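Member of DUF4221 family (Bacteroides vulgatus, PDB 3S9J) is of unknown function but folds as a six-bladed beta-propeller of the DUF4221 family. Local coordinates at residues A[56-59]-A[60-63]; A[105-108]-A[109-113]. All blocks are in the same frame, centred on the assembly; numbering follows the deposited sequence.

Contact 1: A[56-59]-A[60-63]; sequences IFDI and ENQQ
D58 and Q63 form an antiparallel hydrogen-bonded pair: D58 N bonds to Q63 O at 2.8 Å, and Q63 N returns a weak bond to D58 O. The carbonyl of Q63 also lies at the edge of the F57 ring, in its plane. The D58 carboxylate does most of the side-chain work. Its CG is anti to the backbone N (chi1 -179°), which carries the group over the turn that follows. There OD1 takes the backbone N of N61 at 3.1 Å, met from above the carboxylate plane. OD2 takes N61 ND2 at 2.8 Å on its syn side, tilted 30° from the carboxylate plane, with the carboxylate and amide planes 74° apart. N61 is thus held by main chain and side chain at once. One water joins D58 OD1 to E60 N. K39 makes salt bridges to D58 OD1 and E60 OE1, which probably eases the closeness of the two acids. Within the turn, Q62 N bonds to I59 O at 3.3 Å, while Q62 OE1 reaches A17 N on strand 8-19. Two residues, Q62 and Q63, stand across from the single residue D58, which makes a G1 beta bulge where the hairpin between strands 53-58 and 63-69 closes in one propeller blade.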
ATOM      1  N   ILE A  56      12.953  -8.624  10.045  1.00 20.07           N
ATOM      2  CA  ILE A  56      11.984  -8.232  11.021  1.00 20.54           C
ATOM      3  C   ILE A  56      12.653  -7.264  11.982  1.00 22.66           C
ATOM      4  O   ILE A  56      13.677  -7.606  12.582  1.00 22.83           O
ATOM      5  CB  ILE A  56      11.464  -9.463  11.824  1.00 21.62           C
ATOM      6  CG1 ILE A  56      10.918 -10.545  10.887  1.00 24.52           C
ATOM      7  CG2 ILE A  56      10.426  -9.000  12.903  1.00 20.71           C
ATOM      8  CD1 ILE A  56       9.760 -10.110   9.973  1.00 21.08           C
ATOM      9  N   PHE A  57      12.116  -6.051  12.098  1.00 21.74           N
ATOM     10  CA  PHE A  57      12.639  -5.063  13.012  1.00 21.44           C
ATOM     11  C   PHE A  57      11.861  -5.039  14.327  1.00 23.25           C
ATOM     12  O   PHE A  57      10.646  -5.058  14.317  1.00 22.68           O
ATOM     13  CB  PHE A  57      12.580  -3.657  12.430  1.00 23.40           C
ATOM     14  CG  PHE A  57      13.541  -3.407  11.284  1.00 21.80           C
ATOM     15  CD1 PHE A  57      14.904  -3.209  11.512  1.00 25.14           C
ATOM     16  CD2 PHE A  57      13.085  -3.341  10.000  1.00 24.53           C
ATOM     17  CE1 PHE A  57      15.773  -2.978  10.464  1.00 22.47           C
ATOM     18  CE2 PHE A  57      13.939  -3.070   8.956  1.00 21.62           C
ATOM     19  CZ  PHE A  57      15.278  -2.869   9.167  1.00 22.20           C
ATOM     20  N   ASP A  58      12.599  -4.921  15.417  1.00 24.16           N
ATOM     21  CA  ASP A  58      12.071  -4.776  16.796  1.00 26.70           C
ATOM     22  C   ASP A  58      11.868  -3.302  17.112  1.00 25.16           C
ATOM     23  O   ASP A  58      12.835  -2.544  17.211  1.00 26.06           O
ATOM     24  CB  ASP A  58      13.079  -5.417  17.723  1.00 28.72           C
ATOM     25  CG  ASP A  58      12.667  -5.380  19.192  1.00 36.86           C
ATOM     26  OD1 ASP A  58      11.792  -4.567  19.583  1.00 34.54           O
ATOM     27  OD2 ASP A  58      13.289  -6.157  19.939  1.00 38.36           O
ATOM     28  N   ILE A  59      10.608  -2.878  17.191  1.00 25.82           N
ATOM     29  CA  ILE A  59      10.283  -1.465  17.335  1.00 26.90           C
ATOM     30  C   ILE A  59      10.731  -0.905  18.688  1.00 27.34           C
ATOM     31  O   ILE A  59      11.412   0.138  18.749  1.00 26.24           O
ATOM     32  CB  ILE A  59       8.792  -1.206  17.053  1.00 25.75           C
ATOM     33  CG1 ILE A  59       8.497  -1.373  15.545  1.00 29.81           C
ATOM     34  CG2 ILE A  59       8.413   0.224  17.509  1.00 27.52           C
ATOM     35  CD1 ILE A  59       7.026  -1.551  15.212  1.00 25.91           C
ATOM     36  N   GLU A  60      10.401  -1.610  19.772  1.00 27.78           N
ATOM     37  CA  GLU A  60      10.749  -1.168  21.127  1.00 29.27           C
ATOM     38  C   GLU A  60      12.257  -0.993  21.261  1.00 30.20           C
ATOM     39  O   GLU A  60      12.709  -0.044  21.860  1.00 29.81           O
ATOM     40  CB  GLU A  60      10.246  -2.208  22.151  1.00 31.69           C
ATOM     41  CG  GLU A  60      10.592  -1.906  23.620  1.00 38.74           C
ATOM     42  CD  GLU A  60      10.441  -3.129  24.575  1.00 52.06           C
ATOM     43  OE1 GLU A  60      10.091  -4.267  24.146  1.00 55.83           O
ATOM     44  OE2 GLU A  60      10.710  -2.936  25.781  1.00 63.26           O
ATOM     45  N   ASN A  61      13.029  -1.930  20.701  1.00 27.47           N
ATOM     46  CA  ASN A  61      14.469  -1.956  20.879  1.00 29.84           C
ATOM     47  C   ASN A  61      15.262  -1.334  19.721  1.00 29.42           C
ATOM     48  O   ASN A  61      16.489  -1.252  19.773  1.00 29.85           O
ATOM     49  CB  ASN A  61      14.917  -3.403  21.162  1.00 30.38           C
ATOM     50  CG  ASN A  61      14.391  -3.908  22.496  1.00 30.74           C
ATOM     51  OD1 ASN A  61      14.582  -3.244  23.519  1.00 30.81           O
ATOM     52  ND2 ASN A  61      13.716  -5.038  22.483  1.00 31.15           N
ATOM     53  N   GLN A  62      14.544  -0.797  18.738  1.00 28.86           N
ATOM     54  CA  GLN A  62      15.142  -0.135  17.570  1.00 26.69           C
ATOM     55  C   GLN A  62      16.338  -0.886  16.975  1.00 24.98           C
ATOM     56  O   GLN A  62      17.422  -0.321  16.800  1.00 28.59           O
ATOM     57  CB  GLN A  62      15.495   1.311  17.899  1.00 27.51           C
ATOM     58  CG  GLN A  62      14.248   2.091  18.345  1.00 30.97           C
ATOM     59  CD  GLN A  62      14.479   3.580  18.530  1.00 36.93           C
ATOM     60  OE1 GLN A  62      15.044   4.246  17.681  1.00 30.43           O
ATOM     61  NE2 GLN A  62      14.024   4.103  19.648  1.00 41.78           N
ATOM     62  N   GLN A  63      16.106  -2.148  16.636  1.00 24.68           N
ATOM     63  CA  GLN A  63      17.146  -2.994  16.064  1.00 23.67           C
ATOM     64  C   GLN A  63      16.509  -4.095  15.228  1.00 24.78           C
ATOM     65  O   GLN A  63      15.297  -4.280  15.233  1.00 25.98           O
ATOM     66  CB  GLN A  63      18.019  -3.590  17.195  1.00 26.39           C
ATOM     67  CG  GLN A  63      17.305  -4.602  18.002  1.00 27.83           C
ATOM     68  CD  GLN A  63      18.241  -5.240  19.057  1.00 30.00           C
ATOM     69  OE1 GLN A  63      18.928  -4.547  19.775  1.00 32.61           O
ATOM     70  NE2 GLN A  63      18.278  -6.547  19.086  1.00 36.27           N
TER
HETATM   71  O   HOH W   1       8.953  -4.222  19.873  1.00 28.51           O
HETATM   72  O   HOH W   2      15.320  -7.893  18.910  1.00 39.92           O

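Contact 2: A[105-108]-A[109-113]; sequences SINS and QGEII. With FMT (formic acid), chain I.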
ATOM      1  N   SER A 105       3.080 -19.758   0.810  1.00 21.19           N
ATOM      2  CA  SER A 105       3.178 -19.587   2.247  1.00 21.96           C
ATOM      3  C   SER A 105       4.513 -20.123   2.705  1.00 23.04           C
ATOM      4  O   SER A 105       5.016 -21.124   2.192  1.00 22.76           O
ATOM      5  CB  SER A 105       2.030 -20.259   2.986  1.00 24.05           C
ATOM      6  OG  SER A 105       1.963 -21.620   2.604  1.00 23.45           O
ATOM      7  N   ILE A 106       5.128 -19.391   3.628  1.00 22.42           N
ATOM      8  CA  ILE A 106       6.418 -19.780   4.199  1.00 23.19           C
ATOM      9  C   ILE A 106       6.385 -19.681   5.704  1.00 22.68           C
ATOM     10  O   ILE A 106       5.533 -18.992   6.280  1.00 22.98           O
ATOM     11  CB  ILE A 106       7.596 -18.939   3.636  1.00 22.48           C
ATOM     12  CG1 ILE A 106       7.500 -17.465   4.028  1.00 19.52           C
ATOM     13  CG2 ILE A 106       7.666 -19.036   2.126  1.00 22.63           C
ATOM     14  CD1 ILE A 106       8.747 -16.649   3.634  1.00 21.91           C
ATOM     15  N   ASN A 107       7.300 -20.403   6.359  1.00 24.04           N
ATOM     16  CA  ASN A 107       7.480 -20.220   7.813  1.00 25.88           C
ATOM     17  C   ASN A 107       8.623 -19.239   8.142  1.00 24.27           C
ATOM     18  O   ASN A 107       9.205 -18.624   7.238  1.00 25.52           O
ATOM     19  CB  ASN A 107       7.655 -21.569   8.520  1.00 27.20           C
ATOM     20  CG  ASN A 107       8.925 -22.293   8.134  1.00 28.49           C
ATOM     21  OD1 ASN A 107       9.871 -21.686   7.653  1.00 24.11           O
ATOM     22  ND2 ASN A 107       8.953 -23.621   8.352  1.00 28.72           N
ATOM     23  N   SER A 108       8.939 -19.087   9.440  1.00 25.33           N
ATOM     24  CA  SER A 108       9.920 -18.103   9.895  0.50 25.85           C
ATOM     25  C   SER A 108      11.342 -18.469   9.490  1.00 26.15           C
ATOM     26  O   SER A 108      12.241 -17.664   9.632  1.00 26.96           O
ATOM     27  CB  SER A 108       9.841 -17.938  11.420  0.50 28.54           C
ATOM     28  OG  SER A 108      10.074 -19.169  12.089  0.50 27.66           O
ATOM     29  N   GLN A 109      11.530 -19.696   9.016  1.00 25.15           N
ATOM     30  CA  GLN A 109      12.823 -20.159   8.530  0.50 26.40           C
ATOM     31  C   GLN A 109      12.905 -20.049   7.007  1.00 27.47           C
ATOM     32  O   GLN A 109      13.882 -20.503   6.381  1.00 28.15           O
ATOM     33  CB  GLN A 109      13.068 -21.599   9.018  0.50 29.14           C
ATOM     34  CG  GLN A 109      13.178 -21.728  10.552  0.50 31.97           C
ATOM     35  CD  GLN A 109      11.824 -21.707  11.279  0.50 34.52           C
ATOM     36  OE1 GLN A 109      10.893 -22.446  10.930  0.50 33.24           O
ATOM     37  NE2 GLN A 109      11.722 -20.861  12.306  0.50 36.50           N
ATOM     38  N   GLY A 110      11.868 -19.459   6.389  1.00 25.37           N
ATOM     39  CA  GLY A 110      11.841 -19.329   4.946  1.00 24.75           C
ATOM     40  C   GLY A 110      11.530 -20.602   4.179  1.00 25.46           C
ATOM     41  O   GLY A 110      11.759 -20.661   2.965  1.00 28.20           O
ATOM     42  N   GLU A 111      11.038 -21.629   4.875  1.00 23.67           N
ATOM     43  CA  GLU A 111      10.684 -22.889   4.236  1.00 26.33           C
ATOM     44  C   GLU A 111       9.292 -22.813   3.670  1.00 26.46           C
ATOM     45  O   GLU A 111       8.394 -22.266   4.292  1.00 25.43           O
ATOM     46  CB  GLU A 111      10.793 -24.029   5.238  1.00 26.71           C
ATOM     47  CG  GLU A 111      12.237 -24.162   5.765  1.00 29.59           C
ATOM     48  CD  GLU A 111      12.360 -25.072   6.966  1.00 39.27           C
ATOM     49  OE1 GLU A 111      11.360 -25.320   7.667  1.00 34.09           O
ATOM     50  OE2 GLU A 111      13.500 -25.495   7.218  1.00 41.97           O
ATOM     51  N   ILE A 112       9.114 -23.366   2.479  1.00 26.55           N
ATOM     52  CA  ILE A 112       7.811 -23.358   1.841  1.00 25.02           C
ATOM     53  C   ILE A 112       6.867 -24.338   2.547  1.00 27.78           C
ATOM     54  O   ILE A 112       7.220 -25.492   2.855  1.00 28.96           O
ATOM     55  CB  ILE A 112       7.882 -23.650   0.335  1.00 25.06           C
ATOM     56  CG1 ILE A 112       8.590 -22.490  -0.398  1.00 29.07           C
ATOM     57  CG2 ILE A 112       6.450 -23.899  -0.222  1.00 26.88           C
ATOM     58  CD1 ILE A 112       8.878 -22.798  -1.838  1.00 27.62           C
ATOM     59  N   ILE A 113       5.701 -23.820   2.871  1.00 25.25           N
ATOM     60  CA  ILE A 113       4.571 -24.604   3.364  1.00 25.29           C
ATOM     61  C   ILE A 113       3.772 -25.064   2.143  1.00 28.19           C
ATOM     62  O   ILE A 113       3.643 -26.274   1.914  1.00 28.22           O
ATOM     63  CB  ILE A 113       3.742 -23.804   4.361  1.00 25.96           C
ATOM     64  CG1 ILE A 113       4.613 -23.421   5.585  1.00 31.01           C
ATOM     65  CG2 ILE A 113       2.462 -24.577   4.798  1.00 28.07           C
ATOM     66  CD1 ILE A 113       3.969 -22.398   6.567  1.00 26.40           C
TER
HETATM   67  C   FMT I 407       5.682 -25.010   9.078  1.00 64.59           C
HETATM   68  O1  FMT I 407       4.954 -24.239   9.720  1.00 64.43           O
HETATM   69  O2  FMT I 407       6.882 -25.128   9.322  1.00 63.59           O
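A type I beta turn from N107 to G110 closes the hairpin between strands 102-106 and 112-117, the last two strands of a propeller blade. Within the turn, G110 N bonds to N107 O at 2.9 Å. Next to it N107 N donates to E111 O, and further along I113 N donates to S105 O. I106 and I112 form a non-hydrogen-bonded pair, their side chains on the same face of the sheet. I106 CA passes close to E111 O, in a CA-H...O contact of 3.2 Å.

The N107 side chain ties the turn together. Its CG sits between the backbone N and the carbonyl carbon (chi1 66°), and this turns the amide in over the loop. OD1 accepts two backbone donors, Q109 N at 2.9 Å and E111 N at 3.0 Å, which arrive from opposite faces of the amide plane. ND2 gives a nearly straight bond of 3.0 Å to E111 OE1, which lies in the N107 amide plane and is met on its anti side, 26° out of the carboxylate plane. ND2 also donates to O2 of a formic acid molecule at 2.7 Å.

I113 lies alongside the first strand. Its CB comes to 3.3 Å from S105 OG, and its CD1 rests near the carbonyl carbon of I106. Outside the hairpin, N76 OD1 accepts a bond from I112 N.

The formic acid, probably from the crystallisation liquor, need not reflect a natural ligand. The three bonds to the protein fix the rotation of the N107 amide: the oxygen meets two N-H groups and the nitrogen meets the E111 carboxylate.

In the fold
Contact 1 and contact 2 are the turns between the third and fourth strands of two successive four-stranded propeller blades, 31-69 and 84-117. Their centres are about 22 Å apart and their nearest atoms about 7 Å, so they do not touch. The two hairpins follow each other in sequence. In both, a polar side chain of the first segment receives backbone N-H of the turn: one in 56-63, on a carboxylate, and two in 105-113, on an amide. Both lie over 20 Å from the centre of the chain. The F57 side chain and G110 are each about 9 Å from a bound sodium ion. The function of the protein is unknown, so neither turn can be tied to an active site.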